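PDB 3GWZ: MmcR from Streptomyces lavendulae, which transfers the S-methyl group of S-adenosyl-L-methionine to the 6-hydroxyl of 6-demethylmitomycins A and B in mitomycin biosynthesis, working as a homodimer. Local coordinates for residues F261-I265 with R288-I293; M297-R302 with E365-A369. All coordinates share one frame; numbering follows the deposited sequence.

Contact 1: F261-I265 with R288-I293; sequences FFETI and RILRRI. With SAH (S-adenosyl-L-homocysteine), chain G.
Phe262 lays its ring over one face of the Arg288 guanidinium, with CD1 of Phe262 3.5 Å from CZ of Arg288. The planes are 19° apart, so the two flat groups stack nearly parallel. The site belongs to the class I methyltransferase fold: the loop after strand 254-258 rests on helix 283-296. Beside this stack, CG1 of Ile289 meets CE1 of Phe262 at 3.8 Å, and CD1 of Ile289 touches the Phe261 ring. Further along, CG1 of Ile265 packs on CG of Arg292 at 3.6 Å, and CD1 of Ile265 reaches CG1 of Ile293. Arg292 is bent at chi3, and one face of its guanidinium lies against the Glu263 carbonyl group, with Glu263 C 3.3 Å above the plane.

On its other flank the loop holds the cofactor product. The adenine of S-adenosyl-L-homocysteine lies over one face of the Phe261 ring, and Phe261 N donates to its N1 at 3.0 Å with a nearly straight N-H...N angle of 163°. CG of Phe261 sits between the backbone N and the carbonyl carbon (chi1 52°), which turns the ring so that one face lies against the adenine.

In the outer shell, Asp260 binds the same ligand and accepts a hydrogen bond from Phe262 N. Asp285 forms a salt bridge with NH1 of Arg288, and Trp281 packs edge-to-face with Phe262.

A water donates to Phe261 O and Arg288 O. The single N-H of Arg292 NE is shared between this water, 2.9 Å from NE, and a weak hydrogen bond to Phe262 O at 3.0 Å.

Contact 2: M297-R302 with E365-A369; sequences MKPDSR and EIRRA
The type I beta turn from Lys298 to Ser301 brings the chain alongside the end of strand 361-368, with CA of Arg302 5.1 Å from CA of Arg367. Arg302 CA also makes a CA-H...O contact with Ile366 O at 3.4 Å. The turn is held by Ser301 N donating to Lys298 O, and by Lys298 N donating to Ser301 OG, which is bonded in turn to Ala269 O.

A water takes part where the two segments meet. It accepts from Arg368 N at 2.8 Å and lies within donating distance of Pro299 O and Ser301 O.

Arg302 lies alongside Arg367, both side chains pointing the same way. CB of Arg367 sits over one face of the Arg302 guanidinium, 3.5 Å from NH1 of Arg302. NH1 itself donates to Ser301 O at 3.0 Å, close to the guanidinium plane but from above the carbonyl plane. The bend at chi2 (-59°) turns the Arg302 chain back towards its own turn. At the far end, Arg368 reaches over the start of the turn. Its CD packs on CB of Met297, a selenomethionine, at 3.7 Å, and its NH1 makes a weak hydrogen bond to Met297 O at 3.3 Å.

Salt bridges tie Glu365 to Arg352 and Arg367 to Glu351, both on strand 348-355. The turn is the last leg of a beta-alpha-beta crossover in the Rossmann-like sheet: helix 283-296 joins the adjacent parallel strands 271-275 and 302-308, and strand 361-368 runs antiparallel beside 302-308.

How the contacts relate
From the N terminus, the chain leaves strand 254-258 and enters the cofactor-binding loop. Contact 1 closes the first loop: the chain runs through strand 271-275 and returns on helix 283-296. Only then does contact 2 open, at the end of that same helix. It closes a longer loop through strand 302-308, two helices and strand 348-355, and ends at the C terminus. The two loops therefore follow in series, neither nested nor crossed, with centres 14 Å apart. Helix 283-296 is common to both: contact 1 ties its body to the adenine end of the cofactor site, while contact 2 joins the turn after it to the last strand.

Contact 1: F261-I265 with R288-I293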
loop_
_atom_site.group_PDB
_atom_site.type_symbol
_atom_site.label_atom_id
_atom_site.label_comp_id
_atom_site.label_asym_id
_atom_site.label_seq_id
_atom_site.Cartn_x
_atom_site.Cartn_y
_atom_site.Cartn_z
ATOM N N PHE A 261 -0.829 -36.237 5.119
ATOM C CA PHE A 261 -0.742 -37.074 3.913
ATOM C C PHE A 261 0.062 -38.371 4.096
ATOM O O PHE A 261 0.112 -39.214 3.191
ATOM C CB PHE A 261 -0.313 -36.282 2.655
ATOM C CG PHE A 261 0.947 -35.457 2.826
ATOM C CD1 PHE A 261 2.122 -36.033 3.276
ATOM C CD2 PHE A 261 0.957 -34.112 2.485
ATOM C CE1 PHE A 261 3.284 -35.275 3.419
ATOM C CE2 PHE A 261 2.118 -33.350 2.617
ATOM C CZ PHE A 261 3.280 -33.934 3.090
ATOM N N PHE A 262 0.660 -38.555 5.266
ATOM C CA PHE A 262 1.290 -39.844 5.569
ATOM C C PHE A 262 0.257 -40.847 6.078
ATOM O O PHE A 262 0.525 -42.046 6.150
ATOM C CB PHE A 262 2.398 -39.701 6.607
ATOM C CG PHE A 262 3.639 -39.050 6.081
ATOM C CD1 PHE A 262 4.474 -39.726 5.208
ATOM C CD2 PHE A 262 3.977 -37.764 6.475
ATOM C CE1 PHE A 262 5.633 -39.119 4.723
ATOM C CE2 PHE A 262 5.123 -37.157 6.000
ATOM C CZ PHE A 262 5.950 -37.832 5.125
ATOM N N GLU A 263 -0.919 -40.344 6.431
ATOM C CA GLU A 263 -1.962 -41.174 7.020
ATOM C C GLU A 263 -3.203 -41.217 6.146
ATOM O O GLU A 263 -3.907 -42.225 6.114
ATOM C CB GLU A 263 -2.336 -40.656 8.408
ATOM C CG GLU A 263 -1.186 -40.664 9.415
ATOM C CD GLU A 263 -0.448 -42.002 9.486
ATOM O OE1 GLU A 263 -1.089 -43.065 9.315
ATOM O OE2 GLU A 263 0.781 -41.988 9.720
ATOM N N THR A 264 -3.464 -40.128 5.426
ATOM C CA THR A 264 -4.729 -39.971 4.717
ATOM C C THR A 264 -4.588 -39.385 3.318
ATOM O O THR A 264 -3.928 -38.361 3.126
ATOM C CB THR A 264 -5.674 -39.052 5.511
ATOM O OG1 THR A 264 -5.823 -39.559 6.843
ATOM C CG2 THR A 264 -7.037 -38.958 4.839
ATOM N N ILE A 265 -5.216 -40.041 2.345
ATOM C CA ILE A 265 -5.437 -39.461 1.024
ATOM C C ILE A 265 -6.865 -39.801 0.626
ATOM O O ILE A 265 -7.214 -40.975 0.570
ATOM C CB ILE A 265 -4.501 -40.063 -0.043
ATOM C CG1 ILE A 265 -3.032 -39.816 0.311
ATOM C CG2 ILE A 265 -4.817 -39.477 -1.410
ATOM C CD1 ILE A 265 -2.594 -38.376 0.148
ATOM N N ARG A 288 6.373 -43.532 0.819
ATOM C CA ARG A 288 5.230 -43.615 1.727
ATOM C C ARG A 288 4.059 -42.809 1.179
ATOM O O ARG A 288 2.922 -43.287 1.138
ATOM C CB ARG A 288 5.591 -43.110 3.131
ATOM C CG ARG A 288 6.569 -43.993 3.898
ATOM C CD ARG A 288 7.037 -43.296 5.185
ATOM N NE ARG A 288 5.959 -43.196 6.160
ATOM C CZ ARG A 288 5.916 -42.314 7.156
ATOM N NH1 ARG A 288 6.898 -41.430 7.324
ATOM N NH2 ARG A 288 4.883 -42.317 7.986
ATOM N N ILE A 289 4.331 -41.579 0.760
ATOM C CA ILE A 289 3.276 -40.722 0.233
ATOM C C ILE A 289 2.683 -41.312 -1.045
ATOM O O ILE A 289 1.465 -41.419 -1.183
ATOM C CB ILE A 289 3.788 -39.274 -0.034
ATOM C CG1 ILE A 289 4.197 -38.608 1.278
ATOM C CG2 ILE A 289 2.710 -38.439 -0.711
ATOM C CD1 ILE A 289 5.128 -37.404 1.090
ATOM N N LEU A 290 3.553 -41.718 -1.964
ATOM C CA LEU A 290 3.127 -42.191 -3.275
ATOM C C LEU A 290 2.282 -43.454 -3.153
ATOM O O LEU A 290 1.299 -43.638 -3.881
ATOM C CB LEU A 290 4.346 -42.466 -4.158
ATOM C CG LEU A 290 5.112 -41.228 -4.617
ATOM C CD1 LEU A 290 6.342 -41.632 -5.430
ATOM C CD2 LEU A 290 4.187 -40.315 -5.425
ATOM N N ARG A 291 2.677 -44.327 -2.238
ATOM C CA ARG A 291 1.963 -45.587 -2.060
ATOM C C ARG A 291 0.546 -45.335 -1.549
ATOM O O ARG A 291 -0.402 -45.976 -2.002
ATOM C CB ARG A 291 2.736 -46.534 -1.133
ATOM C CG ARG A 291 3.883 -47.261 -1.833
ATOM C CD ARG A 291 4.654 -48.195 -0.903
ATOM N NE ARG A 291 5.754 -48.855 -1.610
ATOM C CZ ARG A 291 6.729 -49.542 -1.020
ATOM N NH1 ARG A 291 6.759 -49.670 0.302
ATOM N NH2 ARG A 291 7.684 -50.099 -1.755
ATOM N N ARG A 292 0.396 -44.392 -0.622
ATOM C CA ARG A 292 -0.934 -44.047 -0.141
ATOM C C ARG A 292 -1.767 -43.391 -1.242
ATOM O O ARG A 292 -2.978 -43.595 -1.319
ATOM C CB ARG A 292 -0.880 -43.160 1.103
ATOM C CG ARG A 292 -2.246 -43.040 1.786
ATOM C CD ARG A 292 -2.157 -42.446 3.177
ATOM N NE ARG A 292 -1.318 -43.241 4.071
ATOM C CZ ARG A 292 -1.736 -44.311 4.740
ATOM N NH1 ARG A 292 -2.988 -44.732 4.609
ATOM N NH2 ARG A 292 -0.902 -44.961 5.541
ATOM N N ILE A 293 -1.126 -42.600 -2.096
ATOM C CA ILE A 293 -1.836 -42.002 -3.218
ATOM C C ILE A 293 -2.264 -43.098 -4.189
ATOM O O ILE A 293 -3.416 -43.158 -4.598
ATOM C CB ILE A 293 -0.972 -40.958 -3.957
ATOM C CG1 ILE A 293 -0.690 -39.764 -3.041
ATOM C CG2 ILE A 293 -1.659 -40.493 -5.232
ATOM C CD1 ILE A 293 0.351 -38.814 -3.610
HETATM N N SAH G . 1.402 -27.204 -2.567
HETATM C CA SAH G . 1.659 -25.844 -1.982
HETATM C CB SAH G . 2.570 -25.862 -0.738
HETATM C CG SAH G . 3.977 -26.461 -0.926
HETATM S SD SAH G . 4.967 -26.298 0.556
HETATM C C SAH G . 2.264 -24.958 -3.033
HETATM O O SAH G . 2.269 -23.733 -2.872
HETATM O OXT SAH G . 2.751 -25.435 -4.068
HETATM C "C5'" SAH G . 4.740 -27.923 1.250
HETATM C "C4'" SAH G . 3.442 -28.076 2.072
HETATM O "O4'" SAH G . 3.315 -29.381 2.683
HETATM C "C3'" SAH G . 3.240 -27.076 3.216
HETATM O "O3'" SAH G . 2.110 -26.243 2.912
HETATM C "C2'" SAH G . 2.941 -27.916 4.461
HETATM O "O2'" SAH G . 1.863 -27.409 5.257
HETATM C "C1'" SAH G . 2.501 -29.233 3.866
HETATM N N9 SAH G . 2.745 -30.416 4.721
HETATM C C8 SAH G . 3.910 -30.745 5.325
HETATM N N7 SAH G . 3.781 -31.916 5.999
HETATM C C5 SAH G . 2.512 -32.349 5.807
HETATM C C6 SAH G . 1.716 -33.520 6.222
HETATM N N6 SAH G . 2.299 -34.465 6.998
HETATM N N1 SAH G . 0.420 -33.597 5.814
HETATM C C2 SAH G . -0.134 -32.647 5.046
HETATM N N3 SAH G . 0.535 -31.552 4.625
HETATM C C4 SAH G . 1.834 -31.359 4.967
HETATM O O HOH W 1 1.125 -42.006 3.220
#

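Contact 2: M297-R302 with E365-A369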
loop_
_atom_site.group_PDB
_atom_site.type_symbol
_atom_site.label_atom_id
_atom_site.label_comp_id
_atom_site.label_asym_id
_atom_site.label_seq_id
_atom_site.Cartn_x
_atom_site.Cartn_y
_atom_site.Cartn_z
HETATM N N MSE A 297 -6.171 -44.194 -5.753
HETATM C CA MSE A 297 -6.459 -43.914 -7.154
HETATM C C MSE A 297 -7.347 -44.974 -7.806
HETATM O O MSE A 297 -7.220 -46.168 -7.531
HETATM C CB MSE A 297 -5.162 -43.756 -7.949
HETATM C CG MSE A 297 -4.404 -42.474 -7.608
HETATM SE SE MSE A 297 -2.646 -42.384 -8.423
HETATM C CE MSE A 297 -3.208 -42.204 -10.273
ATOM N N LYS A 298 -8.249 -44.518 -8.669
ATOM C CA LYS A 298 -9.000 -45.420 -9.531
ATOM C C LYS A 298 -8.145 -45.741 -10.747
ATOM O O LYS A 298 -7.243 -44.978 -11.096
ATOM C CB LYS A 298 -10.311 -44.770 -9.980
ATOM C CG LYS A 298 -11.235 -44.396 -8.841
ATOM C CD LYS A 298 -12.507 -43.743 -9.354
ATOM C CE LYS A 298 -12.205 -42.528 -10.211
ATOM N NZ LYS A 298 -13.423 -41.706 -10.451
ATOM N N PRO A 299 -8.424 -46.871 -11.405
ATOM C CA PRO A 299 -7.640 -47.243 -12.585
ATOM C C PRO A 299 -7.525 -46.095 -13.587
ATOM O O PRO A 299 -6.506 -45.962 -14.262
ATOM C CB PRO A 299 -8.448 -48.396 -13.186
ATOM C CG PRO A 299 -9.113 -49.022 -12.000
ATOM C CD PRO A 299 -9.432 -47.890 -11.058
ATOM N N ASP A 300 -8.565 -45.275 -13.672
ATOM C CA ASP A 300 -8.608 -44.178 -14.632
ATOM C C ASP A 300 -8.088 -42.859 -14.036
ATOM O O ASP A 300 -7.978 -41.853 -14.733
ATOM C CB ASP A 300 -10.033 -43.995 -15.171
ATOM C CG ASP A 300 -11.104 -44.140 -14.085
ATOM O OD1 ASP A 300 -11.113 -45.172 -13.372
ATOM O OD2 ASP A 300 -11.957 -43.231 -13.957
ATOM N N SER A 301 -7.767 -42.870 -12.748
ATOM C CA SER A 301 -7.285 -41.664 -12.082
ATOM C C SER A 301 -5.932 -41.224 -12.623
ATOM O O SER A 301 -5.174 -42.031 -13.164
ATOM C CB SER A 301 -7.179 -41.885 -10.572
ATOM O OG SER A 301 -8.462 -41.951 -9.986
ATOM N N ARG A 302 -5.634 -39.937 -12.477
ATOM C CA ARG A 302 -4.319 -39.427 -12.824
ATOM C C ARG A 302 -3.708 -38.676 -11.641
ATOM O O ARG A 302 -4.422 -38.040 -10.864
ATOM C CB ARG A 302 -4.393 -38.524 -14.062
ATOM C CG ARG A 302 -4.701 -39.265 -15.367
ATOM C CD ARG A 302 -3.642 -40.320 -15.654
ATOM N NE ARG A 302 -3.828 -40.973 -16.949
ATOM C CZ ARG A 302 -4.408 -42.157 -17.119
ATOM N NH1 ARG A 302 -4.879 -42.832 -16.077
ATOM N NH2 ARG A 302 -4.521 -42.667 -18.341
ATOM N N GLU A 365 2.623 -36.238 -15.405
ATOM C CA GLU A 365 1.349 -36.941 -15.353
ATOM C C GLU A 365 1.580 -38.434 -15.163
ATOM O O GLU A 365 2.329 -39.055 -15.917
ATOM C CB GLU A 365 0.534 -36.702 -16.625
ATOM C CG GLU A 365 -0.791 -37.470 -16.630
ATOM C CD GLU A 365 -1.551 -37.328 -17.937
ATOM O OE1 GLU A 365 -0.905 -37.350 -19.004
ATOM O OE2 GLU A 365 -2.792 -37.200 -17.896
ATOM N N ILE A 366 0.907 -39.000 -14.166
ATOM C CA ILE A 366 1.200 -40.343 -13.680
ATOM C C ILE A 366 -0.080 -41.180 -13.548
ATOM O O ILE A 366 -1.140 -40.664 -13.181
ATOM C CB ILE A 366 1.932 -40.255 -12.314
ATOM C CG1 ILE A 366 3.310 -39.611 -12.494
ATOM C CG2 ILE A 366 2.042 -41.613 -11.647
ATOM C CD1 ILE A 366 3.752 -38.776 -11.305
ATOM N N ARG A 367 0.015 -42.469 -13.856
ATOM C CA ARG A 367 -1.125 -43.369 -13.697
ATOM C C ARG A 367 -0.697 -44.612 -12.942
ATOM O O ARG A 367 0.497 -44.840 -12.744
ATOM C CB ARG A 367 -1.700 -43.765 -15.059
ATOM C CG ARG A 367 -0.716 -44.514 -15.947
ATOM C CD ARG A 367 -1.388 -45.029 -17.216
ATOM N NE ARG A 367 -0.445 -45.745 -18.069
ATOM C CZ ARG A 367 -0.216 -47.052 -17.998
ATOM N NH1 ARG A 367 -0.869 -47.795 -17.113
ATOM N NH2 ARG A 367 0.665 -47.617 -18.815
ATOM N N ARG A 368 -1.664 -45.418 -12.517
ATOM C CA ARG A 368 -1.338 -46.669 -11.848
ATOM C C ARG A 368 -0.741 -47.654 -12.843
ATOM O O ARG A 368 -1.141 -47.698 -14.003
ATOM C CB ARG A 368 -2.568 -47.273 -11.174
ATOM C CG ARG A 368 -2.977 -46.567 -9.895
ATOM C CD ARG A 368 -4.300 -47.102 -9.392
ATOM N NE ARG A 368 -4.229 -48.538 -9.150
ATOM C CZ ARG A 368 -5.285 -49.344 -9.131
ATOM N NH1 ARG A 368 -6.501 -48.855 -9.347
ATOM N NH2 ARG A 368 -5.122 -50.642 -8.901
ATOM N N ALA A 369 0.232 -48.432 -12.376
ATOM C CA ALA A 369 0.916 -49.402 -13.215
ATOM C C ALA A 369 0.001 -50.583 -13.519
ATOM O O ALA A 369 -0.823 -50.964 -12.683
ATOM C CB ALA A 369 2.187 -49.878 -12.527
HETATM O O HOH W 2 -4.364 -44.607 -12.872
#